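Local coordinates for protein endo-1,3-beta-glucanase, family GH16 (Zobellia galactanivorans, PDB 5FUI) that binds laminarin, a beta-1,3-glucan, through this C-terminal family 6 carbohydrate-binding module and, as a GH16 laminarinase, probably hydrolyses it, at residues G37-G42 with W123-I128. Numbering follows the deposited sequence.
With MG (magnesium ion), chain E; APY (2-aminomethyl-pyridine), chain D; GOL (glycerol), chain B.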
loop_
_atom_site.group_PDB
_atom_site.type_symbol
_atom_site.label_atom_id
_atom_site.label_comp_id
_atom_site.label_asym_id
_atom_site.label_seq_id
_atom_site.Cartn_x
_atom_site.Cartn_y
_atom_site.Cartn_z
ATOM N N GLY A 37 3.673 10.245 -2.654
ATOM C CA GLY A 37 3.994 11.080 -1.517
ATOM C C GLY A 37 2.874 12.101 -1.241
ATOM O O GLY A 37 1.815 12.042 -1.877
ATOM N N TYR A 38 3.182 13.001 -0.303
ATOM C CA TYR A 38 2.247 14.058 0.100
ATOM C C TYR A 38 0.882 13.415 0.466
ATOM O O TYR A 38 -0.216 13.875 0.113
ATOM C CB TYR A 38 2.069 15.123 -1.011
ATOM C CG TYR A 38 3.404 15.749 -1.349
ATOM C CD1 TYR A 38 3.966 16.707 -0.471
ATOM C CD2 TYR A 38 4.191 15.229 -2.377
ATOM C CE1 TYR A 38 5.263 17.226 -0.694
ATOM C CE2 TYR A 38 5.454 15.773 -2.682
ATOM C CZ TYR A 38 6.011 16.722 -1.788
ATOM O OH TYR A 38 7.302 17.210 -2.091
ATOM N N ILE A 39 0.980 12.379 1.304
ATOM C CA ILE A 39 -0.159 11.614 1.757
ATOM C C ILE A 39 -0.604 12.197 3.105
ATOM O O ILE A 39 0.189 12.410 4.007
ATOM C CB ILE A 39 0.234 10.114 1.906
ATOM C CG1 ILE A 39 0.852 9.583 0.590
ATOM C CG2 ILE A 39 -1.029 9.297 2.369
ATOM C CD1 ILE A 39 1.025 8.040 0.624
ATOM N N ASN A 40 -1.884 12.528 3.140
ATOM C CA ASN A 40 -2.500 13.146 4.298
ATOM C C ASN A 40 -3.501 12.219 4.969
ATOM O O ASN A 40 -3.798 11.173 4.452
ATOM C CB ASN A 40 -3.218 14.447 3.886
ATOM C CG ASN A 40 -2.273 15.458 3.320
ATOM O OD1 ASN A 40 -2.597 16.078 2.300
ATOM N ND2 ASN A 40 -1.205 15.683 3.935
ATOM N N ASN A 41 -4.030 12.610 6.111
ATOM C CA ASN A 41 -5.163 11.863 6.682
ATOM C C ASN A 41 -6.260 11.879 5.594
ATOM O O ASN A 41 -6.585 12.958 5.076
ATOM C CB ASN A 41 -5.705 12.644 7.898
ATOM C CG ASN A 41 -4.786 12.599 9.099
ATOM O OD1 ASN A 41 -3.647 12.266 9.015
ATOM N ND2 ASN A 41 -5.361 12.853 10.289
ATOM N N GLY A 42 -6.890 10.742 5.342
ATOM C CA GLY A 42 -7.990 10.695 4.416
ATOM C C GLY A 42 -7.642 10.594 2.948
ATOM O O GLY A 42 -8.520 10.376 2.076
ATOM N N TRP A 123 3.473 9.630 5.323
ATOM C CA TRP A 123 4.202 8.443 4.876
ATOM C C TRP A 123 4.184 8.391 3.371
ATOM O O TRP A 123 3.329 9.044 2.699
ATOM C CB TRP A 123 3.618 7.132 5.496
ATOM C CG TRP A 123 2.124 6.965 5.201
ATOM C CD1 TRP A 123 1.093 7.607 5.859
ATOM C CD2 TRP A 123 1.508 6.150 4.148
ATOM N NE1 TRP A 123 -0.143 7.204 5.344
ATOM C CE2 TRP A 123 0.090 6.343 4.264
ATOM C CE3 TRP A 123 1.995 5.295 3.131
ATOM C CZ2 TRP A 123 -0.807 5.719 3.409
ATOM C CZ3 TRP A 123 1.047 4.624 2.314
ATOM C CH2 TRP A 123 -0.315 4.861 2.462
ATOM N N ASN A 124 5.226 7.698 2.836
ATOM C CA ASN A 124 5.362 7.513 1.352
ATOM C C ASN A 124 5.257 6.038 1.029
ATOM O O ASN A 124 5.599 5.180 1.929
ATOM C CB ASN A 124 6.707 7.991 0.860
ATOM C CG ASN A 124 6.910 9.514 0.943
ATOM O OD1 ASN A 124 8.096 9.964 0.953
ATOM N ND2 ASN A 124 5.870 10.275 1.050
ATOM N N ILE A 125 4.871 5.667 -0.194
ATOM C CA ILE A 125 4.915 4.262 -0.576
ATOM C C ILE A 125 5.377 4.099 -2.032
ATOM O O ILE A 125 4.934 4.832 -2.916
ATOM C CB ILE A 125 3.522 3.603 -0.317
ATOM C CG1 ILE A 125 3.584 2.153 -0.774
ATOM C CG2 ILE A 125 2.374 4.406 -1.067
ATOM C CD1 ILE A 125 2.422 1.317 -0.218
ATOM N N ASN A 126 6.250 3.121 -2.229
ATOM C CA ASN A 126 6.888 2.857 -3.506
ATOM C C ASN A 126 6.121 1.731 -4.279
ATOM O O ASN A 126 5.753 1.905 -5.474
ATOM C CB ASN A 126 8.380 2.469 -3.298
ATOM C CG ASN A 126 9.134 2.176 -4.580
ATOM O OD1 ASN A 126 8.669 2.428 -5.669
ATOM N ND2 ASN A 126 10.361 1.637 -4.432
ATOM N N TRP A 127 5.830 0.629 -3.574
ATOM C CA TRP A 127 5.155 -0.497 -4.210
ATOM C C TRP A 127 4.556 -1.373 -3.114
ATOM O O TRP A 127 4.805 -1.216 -1.933
ATOM C CB TRP A 127 6.120 -1.349 -5.134
ATOM C CG TRP A 127 7.450 -1.712 -4.588
ATOM C CD1 TRP A 127 8.690 -1.193 -4.992
ATOM C CD2 TRP A 127 7.733 -2.704 -3.553
ATOM N NE1 TRP A 127 9.722 -1.805 -4.250
ATOM C CE2 TRP A 127 9.204 -2.729 -3.393
ATOM C CE3 TRP A 127 6.941 -3.595 -2.758
ATOM C CZ2 TRP A 127 9.842 -3.610 -2.535
ATOM C CZ3 TRP A 127 7.632 -4.427 -1.844
ATOM C CH2 TRP A 127 9.022 -4.414 -1.725
ATOM N N ILE A 128 3.725 -2.296 -3.611
ATOM C CA ILE A 128 3.065 -3.339 -2.867
ATOM C C ILE A 128 3.487 -4.691 -3.505
ATOM O O ILE A 128 3.572 -4.789 -4.751
ATOM C CB ILE A 128 1.508 -3.218 -2.912
ATOM C CG1 ILE A 128 1.041 -1.817 -2.458
ATOM C CG2 ILE A 128 0.868 -4.336 -2.071
ATOM C CD1 ILE A 128 0.549 -0.959 -3.605
HETATM MG MG MG E . 6.991 2.854 -7.273
HETATM N N APY D . 5.631 17.586 4.885
HETATM C CM APY D . 5.376 16.924 3.568
HETATM C C2 APY D . 4.063 16.138 3.553
HETATM C C3 APY D . 2.879 16.761 3.006
HETATM C C4 APY D . 1.656 16.040 2.968
HETATM C C5 APY D . 1.758 14.719 3.553
HETATM C C6 APY D . 2.880 14.141 4.106
HETATM N N1 APY D . 4.047 14.839 4.093
HETATM C C1 GOL B . 8.777 14.876 0.469
HETATM O O1 GOL B . 9.424 14.838 -0.883
HETATM C C2 GOL B . 7.599 13.929 0.264
HETATM O O2 GOL B . 8.229 12.662 0.038
HETATM C C3 GOL B . 6.642 13.897 1.435
HETATM O O3 GOL B . 5.594 12.903 1.213
HETATM O O HOH W 1 3.512 11.834 2.786
HETATM O O HOH W 2 8.320 2.598 -9.180
#
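Three groups converge on the glycerol oxygen O3, which ties Tyr38 to Asn124. Asn124 ND2 donates to this O3 at 2.6 Å. Tyr38 N donates to the same O3 at 2.9 Å, nearly straight at 171°, and a water lies 2.8 Å from it. That water also accepts from Ile39 N and donates to Trp123 O, bridging backbones that share no direct hydrogen bond. Asn124 ND2 also packs tightly on Gly37 CA, 3.3 Å away. Glycerol C2 lies over one face of the Tyr38 ring.

Beneath this polar layer, Ile39 points at the other segment. Its extended chi2 (-170°) carries CD1 over the indole, 3.7 Å from the centroid of the Trp123 six-membered ring and 7° off its normal, a CH-pi contact; on the other branch, Ile39 CG2 lies 3.7 Å from Trp123 CE2. Trp123 NE1 is hydrogen-bonded to Ser118 OG and its ring stacks with Phe73; an alanine here would probably leave Ile39 without its aromatic floor and Ser118 without that donor. Further along strand 124-131, Asn126 O and OD1 bind magnesium with Glu14, Glu16 and Glu34.

Hydroxyl-gripping amides beside a tyrosine face are consistent with the sugar-binding loop site of family 6 modules, glycerol probably mimicking part of a glucose unit.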